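Local coordinates for lectin (Lotus tetragonolobus, PDB 2EIG), which probably binds L-fucosyl-containing sugars as a four-subunit legume lectin that carries bound calcium and manganese ions, at residues S71-Y76 against R213-I218; P77-V82 against T207-E212; G57-F62 against I190-V195. One frame throughout, in Å; residues are numbered along the deposited sequence.

Contact 1. Residues S71-Y76 against R213-I218; sequences SNVQRY and RERHDI
Ser71 and Arg215 form an antiparallel hydrogen-bonded pair where strand 61-72 runs out beside the start of strand 214-226, neighbours in the back sheet of the legume lectin sandwich. Ser71 N donates to Arg215 O at 3.1 Å, and Arg215 N returns a bond of 2.8 Å to Ser71 O. On the face shared by these two residues, a water links Ser71 OG to Asp217 OD1. Arg215 grips Asp217 side-on, NE to OD1 and NH2 to OD2; Arg27 is a second partner of OD1. Beyond Ser71 the chain enters a type I turn, Val73 to Tyr76. Val73 lays CB against Arg213 CG (3.9 Å) and CG2 against Glu214 CA (3.7 Å). A bend at chi3 (88°) spreads the Arg213 guanidinium over one face of the Tyr76 ring, the planes 21° apart and Arg213 CZ 3.7 Å from the ring centroid. The guanidinium of Arg75 covers the opposite face. Arg213 NE also donates to Pro211 O and NH1 to Pro34 O. Hydrogen bonds thus fix the rotation of the Arg213 guanidinium and hold it flat, while its charge would probably be favoured by the tyrosine pi face it covers.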
loop_
_atom_site.group_PDB
_atom_site.type_symbol
_atom_site.label_atom_id
_atom_site.label_comp_id
_atom_site.label_asym_id
_atom_site.label_seq_id
_atom_site.Cartn_x
_atom_site.Cartn_y
_atom_site.Cartn_z
ATOM N N SER A 71 13.526 17.584 24.569
ATOM C CA SER A 71 14.414 18.651 25.022
ATOM C C SER A 71 15.719 18.108 25.495
ATOM O O SER A 71 15.762 17.100 26.222
ATOM C CB SER A 71 13.768 19.464 26.141
ATOM O OG SER A 71 12.593 20.031 25.654
ATOM N N ASN A 72 16.781 18.803 25.092
ATOM C CA ASN A 72 18.147 18.500 25.570
ATOM C C ASN A 72 18.272 18.676 27.084
ATOM O O ASN A 72 17.571 19.463 27.664
ATOM C CB ASN A 72 19.168 19.439 24.910
ATOM C CG ASN A 72 19.324 19.198 23.442
ATOM O OD1 ASN A 72 18.674 18.328 22.870
ATOM N ND2 ASN A 72 20.193 20.007 22.797
ATOM N N VAL A 73 19.152 17.911 27.703
ATOM C CA VAL A 73 19.412 18.002 29.120
ATOM C C VAL A 73 20.922 18.170 29.303
ATOM O O VAL A 73 21.705 17.413 28.719
ATOM C CB VAL A 73 19.059 16.687 29.886
ATOM C CG1 VAL A 73 19.284 16.864 31.402
ATOM C CG2 VAL A 73 17.655 16.225 29.609
ATOM N N GLN A 74 21.407 19.239 29.908
ATOM C CA GLN A 74 21.523 20.487 29.254
ATOM C C GLN A 74 22.717 20.154 28.302
ATOM O O GLN A 74 22.575 20.304 27.102
ATOM C CB GLN A 74 21.801 21.642 30.255
ATOM C CG GLN A 74 20.487 22.241 30.912
ATOM C CD GLN A 74 19.828 21.307 31.997
ATOM O OE1 GLN A 74 18.643 20.918 31.870
ATOM N NE2 GLN A 74 20.601 20.977 33.087
ATOM N N ARG A 75 23.834 19.591 28.783
ATOM C CA ARG A 75 24.954 19.253 27.819
ATOM C C ARG A 75 25.002 17.813 27.276
ATOM O O ARG A 75 25.800 17.504 26.379
ATOM C CB ARG A 75 26.367 19.720 28.316
ATOM C CG ARG A 75 27.100 18.742 29.274
ATOM C CD ARG A 75 26.051 17.962 30.141
ATOM N NE ARG A 75 26.551 17.489 31.414
ATOM C CZ ARG A 75 25.822 17.443 32.530
ATOM N NH1 ARG A 75 26.371 17.007 33.676
ATOM N NH2 ARG A 75 24.545 17.849 32.510
ATOM N N TYR A 76 24.162 16.923 27.811
ATOM C CA TYR A 76 24.205 15.518 27.399
ATOM C C TYR A 76 23.741 15.362 25.951
ATOM O O TYR A 76 22.860 16.110 25.475
ATOM C CB TYR A 76 23.366 14.622 28.301
ATOM C CG TYR A 76 23.741 14.579 29.760
ATOM C CD1 TYR A 76 22.873 15.107 30.728
ATOM C CD2 TYR A 76 24.911 13.969 30.191
ATOM C CE1 TYR A 76 23.176 15.060 32.077
ATOM C CE2 TYR A 76 25.241 13.940 31.564
ATOM C CZ TYR A 76 24.357 14.470 32.500
ATOM O OH TYR A 76 24.641 14.419 33.856
ATOM N N ARG A 213 20.553 11.385 27.028
ATOM C CA ARG A 213 19.227 11.536 27.627
ATOM C C ARG A 213 18.594 12.773 27.080
ATOM O O ARG A 213 19.256 13.620 26.494
ATOM C CB ARG A 213 19.320 11.633 29.139
ATOM C CG ARG A 213 19.998 12.945 29.613
ATOM C CD ARG A 213 20.281 12.798 31.056
ATOM N NE ARG A 213 21.585 12.171 31.244
ATOM C CZ ARG A 213 21.998 11.674 32.404
ATOM N NH1 ARG A 213 21.155 11.676 33.427
ATOM N NH2 ARG A 213 23.227 11.154 32.526
ATOM N N GLU A 214 17.291 12.857 27.245
ATOM C CA GLU A 214 16.538 14.030 26.861
ATOM C C GLU A 214 15.175 13.953 27.582
ATOM O O GLU A 214 14.797 12.892 28.084
ATOM C CB GLU A 214 16.343 14.092 25.337
ATOM C CG GLU A 214 15.588 12.902 24.830
ATOM C CD GLU A 214 15.487 12.799 23.327
ATOM O OE1 GLU A 214 15.738 13.810 22.604
ATOM O OE2 GLU A 214 15.109 11.678 22.880
ATOM N N ARG A 215 14.457 15.069 27.635
ATOM C CA ARG A 215 13.059 15.038 28.032
ATOM C C ARG A 215 12.231 14.570 26.816
ATOM O O ARG A 215 12.617 14.838 25.658
ATOM C CB ARG A 215 12.600 16.438 28.463
ATOM C CG ARG A 215 13.366 17.067 29.691
ATOM C CD ARG A 215 12.586 18.206 30.366
ATOM N NE ARG A 215 11.263 17.733 30.795
ATOM C CZ ARG A 215 11.013 17.046 31.906
ATOM N NH1 ARG A 215 11.974 16.777 32.782
ATOM N NH2 ARG A 215 9.764 16.645 32.144
ATOM N N HIS A 216 11.116 13.883 27.083
ATOM C CA HIS A 216 10.026 13.682 26.115
ATOM C C HIS A 216 8.770 14.041 26.847
ATOM O O HIS A 216 8.341 13.325 27.717
ATOM C CB HIS A 216 9.923 12.233 25.635
ATOM C CG HIS A 216 11.248 11.590 25.411
ATOM N ND1 HIS A 216 11.871 10.851 26.386
ATOM C CD2 HIS A 216 12.105 11.619 24.355
ATOM C CE1 HIS A 216 13.036 10.409 25.934
ATOM N NE2 HIS A 216 13.192 10.834 24.701
ATOM N N ASP A 217 8.225 15.198 26.514
ATOM C CA ASP A 217 7.098 15.741 27.239
ATOM C C ASP A 217 6.046 15.891 26.224
ATOM O O ASP A 217 6.230 16.564 25.191
ATOM C CB ASP A 217 7.417 17.117 27.799
ATOM C CG ASP A 217 8.530 17.079 28.775
ATOM O OD1 ASP A 217 9.416 17.952 28.666
ATOM O OD2 ASP A 217 8.528 16.168 29.640
ATOM N N ILE A 218 4.940 15.257 26.560
ATOM C CA ILE A 218 3.767 15.186 25.736
ATOM C C ILE A 218 2.762 16.121 26.351
ATOM O O ILE A 218 2.477 16.044 27.550
ATOM C CB ILE A 218 3.204 13.740 25.740
ATOM C CG1 ILE A 218 4.288 12.740 25.284
ATOM C CG2 ILE A 218 1.956 13.633 24.831
ATOM C CD1 ILE A 218 3.860 11.279 25.466
HETATM O O HOH W 1 10.624 18.264 26.301
HETATM O O HOH W 2 20.189 16.035 26.021
#

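Contact 2. Residues P77-V82 against T207-E212; sequences PPTDGV and TTWNPE
Asp80 and Gly81 together face Thr207 in a classic beta bulge: Asp80 N donates to Thr207 O at 2.8 Å, and Thr207 N reaches Gly81 O at a longer 3.3 Å. The extra residue enters just after a cis peptide bond between Thr79 and Asp80. Gly81 suits its place, since at its backbone angles a side chain would collide with the carbonyl oxygen of Asp80. From the bulge Asp80 sets CB against Thr207 OG1 (3.3 Å), a hydroxyl that is hydrogen-bonded to Gly99 O. The Asp80 carboxylate lies alongside the Trp209 side chain, its plane almost perpendicular to the indole (82°), with OD2 3.4 Å from Trp209 CB. Thr79 OG1 donates to the same OD2 at 2.6 Å, from well above the carboxylate plane. On the other flank of the chain, Thr208 rests CG2 on Thr79 O, while its own hydroxyl pairs with Thr39. At the outer end the backbones meet again: Glu212 CA makes a CH...O contact of 3.2 Å with Pro77 O. Glu212 CG, beside the backbone N (chi1 -74°), lies 3.6 Å from Pro77 CG; the bend at chi2 then leads the carboxylate away. Within 207-212 the chain passes through a second cis peptide, before Pro211, and Trp209 N closes the loop on Glu212 O. The Asp80 side chain comes within about 4 Å of the bound calcium. A non-proline cis peptide before an aspartate next to calcium is a hallmark of legume lectins, where it shapes the monosaccharide pocket, and Asp80 is consistent with that role.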
loop_
_atom_site.group_PDB
_atom_site.type_symbol
_atom_site.label_atom_id
_atom_site.label_comp_id
_atom_site.label_asym_id
_atom_site.label_seq_id
_atom_site.Cartn_x
_atom_site.Cartn_y
_atom_site.Cartn_z
ATOM N N PRO A 77 24.325 14.378 25.233
ATOM C CA PRO A 77 23.772 14.160 23.896
ATOM C C PRO A 77 22.352 13.492 24.001
ATOM O O PRO A 77 22.039 12.858 25.003
ATOM C CB PRO A 77 24.841 13.286 23.198
ATOM C CG PRO A 77 25.586 12.592 24.292
ATOM C CD PRO A 77 25.408 13.430 25.574
ATOM N N PRO A 78 21.475 13.716 23.009
ATOM C CA PRO A 78 20.126 13.146 23.181
ATOM C C PRO A 78 20.040 11.624 22.999
ATOM O O PRO A 78 20.700 11.040 22.094
ATOM C CB PRO A 78 19.291 13.817 22.090
ATOM C CG PRO A 78 20.235 14.422 21.140
ATOM C CD PRO A 78 21.631 14.433 21.733
ATOM N N THR A 79 19.203 11.012 23.837
ATOM C CA THR A 79 18.692 9.657 23.658
ATOM C C THR A 79 17.517 9.480 24.601
ATOM O O THR A 79 17.380 10.257 25.516
ATOM C CB THR A 79 19.734 8.519 23.870
ATOM O OG1 THR A 79 19.783 8.059 25.220
ATOM C CG2 THR A 79 21.081 8.909 23.409
ATOM N N ASP A 80 16.639 8.507 24.339
ATOM C CA ASP A 80 16.741 7.657 23.149
ATOM C C ASP A 80 15.578 7.853 22.213
ATOM O O ASP A 80 15.673 7.621 21.040
ATOM C CB ASP A 80 16.818 6.189 23.580
ATOM C CG ASP A 80 18.248 5.697 23.690
ATOM O OD1 ASP A 80 18.768 5.323 22.626
ATOM O OD2 ASP A 80 18.815 5.700 24.824
ATOM N N GLY A 81 14.433 8.200 22.751
ATOM C CA GLY A 81 13.328 8.549 21.898
ATOM C C GLY A 81 12.072 8.309 22.655
ATOM O O GLY A 81 12.128 7.855 23.785
ATOM N N VAL A 82 10.962 8.646 22.017
ATOM C CA VAL A 82 9.641 8.351 22.531
ATOM C C VAL A 82 8.864 7.729 21.353
ATOM O O VAL A 82 9.032 8.117 20.192
ATOM C CB VAL A 82 8.926 9.631 23.132
ATOM C CG1 VAL A 82 8.907 10.813 22.128
ATOM C CG2 VAL A 82 7.461 9.307 23.615
ATOM N N THR A 207 12.581 6.166 26.551
ATOM C CA THR A 207 13.727 5.775 27.326
ATOM C C THR A 207 14.795 6.850 27.187
ATOM O O THR A 207 14.800 7.628 26.252
ATOM C CB THR A 207 14.404 4.457 26.813
ATOM O OG1 THR A 207 14.606 4.586 25.395
ATOM C CG2 THR A 207 13.565 3.244 27.139
ATOM N N THR A 208 15.692 6.855 28.156
ATOM C CA THR A 208 16.874 7.702 28.141
ATOM C C THR A 208 17.969 6.762 28.654
ATOM O O THR A 208 17.711 5.683 29.168
ATOM C CB THR A 208 16.734 8.909 29.071
ATOM O OG1 THR A 208 16.477 8.439 30.397
ATOM C CG2 THR A 208 15.580 9.860 28.617
ATOM N N TRP A 209 19.193 7.190 28.488
ATOM C CA TRP A 209 20.310 6.317 28.727
ATOM C C TRP A 209 21.214 7.017 29.772
ATOM O O TRP A 209 20.727 7.748 30.653
ATOM C CB TRP A 209 21.009 6.017 27.387
ATOM C CG TRP A 209 22.007 4.934 27.428
ATOM C CD1 TRP A 209 23.330 5.029 27.100
ATOM C CD2 TRP A 209 21.791 3.582 27.844
ATOM N NE1 TRP A 209 23.950 3.835 27.298
ATOM C CE2 TRP A 209 23.032 2.919 27.748
ATOM C CE3 TRP A 209 20.662 2.859 28.266
ATOM C CZ2 TRP A 209 23.184 1.543 28.033
ATOM C CZ3 TRP A 209 20.821 1.506 28.616
ATOM C CH2 TRP A 209 22.073 0.862 28.479
ATOM N N ASN A 210 22.513 6.776 29.686
ATOM C CA ASN A 210 23.452 7.404 30.582
ATOM C C ASN A 210 24.792 7.204 29.910
ATOM O O ASN A 210 25.213 6.061 29.759
ATOM C CB ASN A 210 23.409 6.736 31.967
ATOM C CG ASN A 210 24.215 7.490 33.017
ATOM O OD1 ASN A 210 24.027 7.279 34.225
ATOM N ND2 ASN A 210 25.104 8.379 32.572
ATOM N N PRO A 211 25.460 8.302 29.498
ATOM C CA PRO A 211 25.070 9.739 29.667
ATOM C C PRO A 211 23.912 10.295 28.831
ATOM O O PRO A 211 23.400 11.349 29.162
ATOM C CB PRO A 211 26.330 10.483 29.225
ATOM C CG PRO A 211 27.002 9.523 28.226
ATOM C CD PRO A 211 26.777 8.171 28.842
ATOM N N GLU A 212 23.552 9.641 27.724
ATOM C CA GLU A 212 22.694 10.246 26.713
ATOM C C GLU A 212 21.268 10.308 27.275
ATOM O O GLU A 212 20.811 9.378 27.889
ATOM C CB GLU A 212 22.695 9.406 25.423
ATOM C CG GLU A 212 23.939 9.451 24.506
ATOM C CD GLU A 212 24.947 8.425 24.847
ATOM O OE1 GLU A 212 24.904 7.865 25.956
ATOM O OE2 GLU A 212 25.800 8.163 23.982
#

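Contact 3. Residues G57-F62 against I190-V195; sequences GNVASF and IDLKTV
Val59 holds CG1 opposite its backbone N (chi1 180°), which spreads its two methyls over successive residues of the short helix 192-195: CG1 meets Leu192 CB at 3.9 Å and CG2 meets Lys193 CB at 3.7 Å. Lys193 is likewise extended through its first three torsions, starting from chi1 -173°; its aliphatic part runs past Gly57, with CD 4.0 Å from Gly57 O, and its ammonium makes a cation-pi contact with Trp52. Leu192 reaches deeper, placing CD1 at the edge of the Phe62 ring, near its plane, 4.0 Å from CE2. No hydrogen bond crosses between the segments, and the contact buries Ala60 O without a polar partner in the model. The first turn is capped from within 190-195: Asp191, at the N-cap, accepts from Lys193 N through OD2 at 3.2 Å. On the outer side Thr194 and Val195 touch a second subunit, Thr194 OG1 pairing with Leu146 O of that chain. The turn is packed between the two sheets at one end of the sandwich, Leu192 touching Val115 and Leu86 of strands 115-120 and 81-88, and Phe62 meeting Phe84 and Leu86 as well as the ring of Phe223.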
loop_
_atom_site.group_PDB
_atom_site.type_symbol
_atom_site.label_atom_id
_atom_site.label_comp_id
_atom_site.label_asym_id
_atom_site.label_seq_id
_atom_site.Cartn_x
_atom_site.Cartn_y
_atom_site.Cartn_z
ATOM N N GLY A 57 -13.857 -10.798 11.562
ATOM C CA GLY A 57 -12.537 -10.609 11.002
ATOM C C GLY A 57 -12.255 -9.125 10.750
ATOM O O GLY A 57 -11.261 -8.816 10.132
ATOM N N ASN A 58 -13.156 -8.236 11.195
ATOM C CA ASN A 58 -12.978 -6.770 11.086
ATOM C C ASN A 58 -11.787 -6.273 11.904
ATOM O O ASN A 58 -11.549 -6.764 12.970
ATOM C CB ASN A 58 -14.241 -6.002 11.500
ATOM C CG ASN A 58 -15.370 -6.102 10.441
ATOM O OD1 ASN A 58 -16.556 -5.980 10.757
ATOM N ND2 ASN A 58 -14.987 -6.334 9.187
ATOM N N VAL A 59 -11.055 -5.293 11.367
ATOM C CA VAL A 59 -9.948 -4.647 12.066
ATOM C C VAL A 59 -10.318 -3.181 12.294
ATOM O O VAL A 59 -11.000 -2.560 11.443
ATOM C CB VAL A 59 -8.667 -4.765 11.261
ATOM C CG1 VAL A 59 -7.476 -4.084 11.969
ATOM C CG2 VAL A 59 -8.389 -6.256 10.934
ATOM N N ALA A 60 -9.918 -2.646 13.443
ATOM C CA ALA A 60 -10.192 -1.234 13.778
ATOM C C ALA A 60 -9.462 -0.235 12.873
ATOM O O ALA A 60 -8.323 -0.484 12.399
ATOM C CB ALA A 60 -9.865 -0.934 15.321
ATOM N N SER A 61 -10.117 0.910 12.627
ATOM C CA SER A 61 -9.389 2.069 12.141
ATOM C C SER A 61 -9.150 2.972 13.313
ATOM O O SER A 61 -9.919 2.993 14.287
ATOM C CB SER A 61 -10.176 2.838 11.058
ATOM O OG SER A 61 -10.185 2.068 9.884
ATOM N N PHE A 62 -8.078 3.752 13.247
ATOM C CA PHE A 62 -7.930 4.784 14.239
ATOM C C PHE A 62 -7.249 6.002 13.670
ATOM O O PHE A 62 -6.605 5.962 12.604
ATOM C CB PHE A 62 -7.249 4.296 15.539
ATOM C CG PHE A 62 -5.786 3.862 15.387
ATOM C CD1 PHE A 62 -4.750 4.798 15.422
ATOM C CD2 PHE A 62 -5.470 2.517 15.271
ATOM C CE1 PHE A 62 -3.404 4.403 15.302
ATOM C CE2 PHE A 62 -4.136 2.102 15.137
ATOM C CZ PHE A 62 -3.103 3.057 15.162
ATOM N N ILE A 190 0.410 -2.291 7.346
ATOM C CA ILE A 190 0.489 -3.206 8.502
ATOM C C ILE A 190 -0.882 -3.827 8.732
ATOM O O ILE A 190 -1.859 -3.088 8.966
ATOM C CB ILE A 190 0.904 -2.474 9.836
ATOM C CG1 ILE A 190 2.087 -1.565 9.628
ATOM C CG2 ILE A 190 1.176 -3.499 10.980
ATOM C CD1 ILE A 190 2.461 -0.724 10.846
ATOM N N ASP A 191 -0.985 -5.148 8.673
ATOM C CA ASP A 191 -2.208 -5.805 9.103
ATOM C C ASP A 191 -2.183 -5.993 10.614
ATOM O O ASP A 191 -1.514 -6.906 11.101
ATOM C CB ASP A 191 -2.391 -7.173 8.414
ATOM C CG ASP A 191 -3.851 -7.658 8.437
ATOM O OD1 ASP A 191 -4.265 -8.295 7.432
ATOM O OD2 ASP A 191 -4.592 -7.398 9.427
ATOM N N LEU A 192 -2.901 -5.129 11.355
ATOM C CA LEU A 192 -2.936 -5.199 12.821
ATOM C C LEU A 192 -3.356 -6.555 13.306
ATOM O O LEU A 192 -2.893 -7.013 14.329
ATOM C CB LEU A 192 -3.870 -4.144 13.433
ATOM C CG LEU A 192 -3.464 -2.693 13.319
ATOM C CD1 LEU A 192 -4.383 -1.758 14.136
ATOM C CD2 LEU A 192 -1.973 -2.488 13.666
ATOM N N LYS A 193 -4.230 -7.220 12.561
ATOM C CA LYS A 193 -4.755 -8.525 13.004
ATOM C C LYS A 193 -3.726 -9.625 12.783
ATOM O O LYS A 193 -3.854 -10.665 13.414
ATOM C CB LYS A 193 -6.096 -8.848 12.321
ATOM C CG LYS A 193 -6.841 -10.098 12.814
ATOM C CD LYS A 193 -8.065 -10.431 11.939
ATOM C CE LYS A 193 -8.780 -11.699 12.490
ATOM N NZ LYS A 193 -9.153 -12.766 11.463
ATOM N N THR A 194 -2.702 -9.421 11.933
ATOM C CA THR A 194 -1.639 -10.447 11.791
ATOM C C THR A 194 -0.643 -10.334 12.919
ATOM O O THR A 194 -0.098 -11.326 13.410
ATOM C CB THR A 194 -0.858 -10.456 10.424
ATOM O OG1 THR A 194 -0.389 -9.147 10.085
ATOM C CG2 THR A 194 -1.684 -11.030 9.224
ATOM N N VAL A 195 -0.378 -9.107 13.344
ATOM C CA VAL A 195 0.708 -8.886 14.284
ATOM C C VAL A 195 0.285 -8.673 15.718
ATOM O O VAL A 195 1.113 -8.726 16.594
ATOM C CB VAL A 195 1.662 -7.767 13.815
ATOM C CG1 VAL A 195 2.469 -8.259 12.591
ATOM C CG2 VAL A 195 0.889 -6.460 13.504
#

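Contacts 1 and 2 touch, their centres about 8 Å apart, and form one end of the sandwich near the calcium; contact 3 lies at the opposite end, its centre about 34 and 32 Å from theirs. All are partly buried. Strand 61-72 serves both ends, entering contact 3 at its start and contact 1 at its finish. Contact 1 pairs strand ends in the back sheet, contact 2 in the seven-stranded sheet, with Arg213 N probably bonding to Pro77 O. Their chemistry is mainly polar, with strand pairing, carboxylates and a stacked guanidinium, whereas contact 3 sets a short helix against the residues leading into strand 61-72, mainly through apolar side chains. Contact 3 alone touches other subunits.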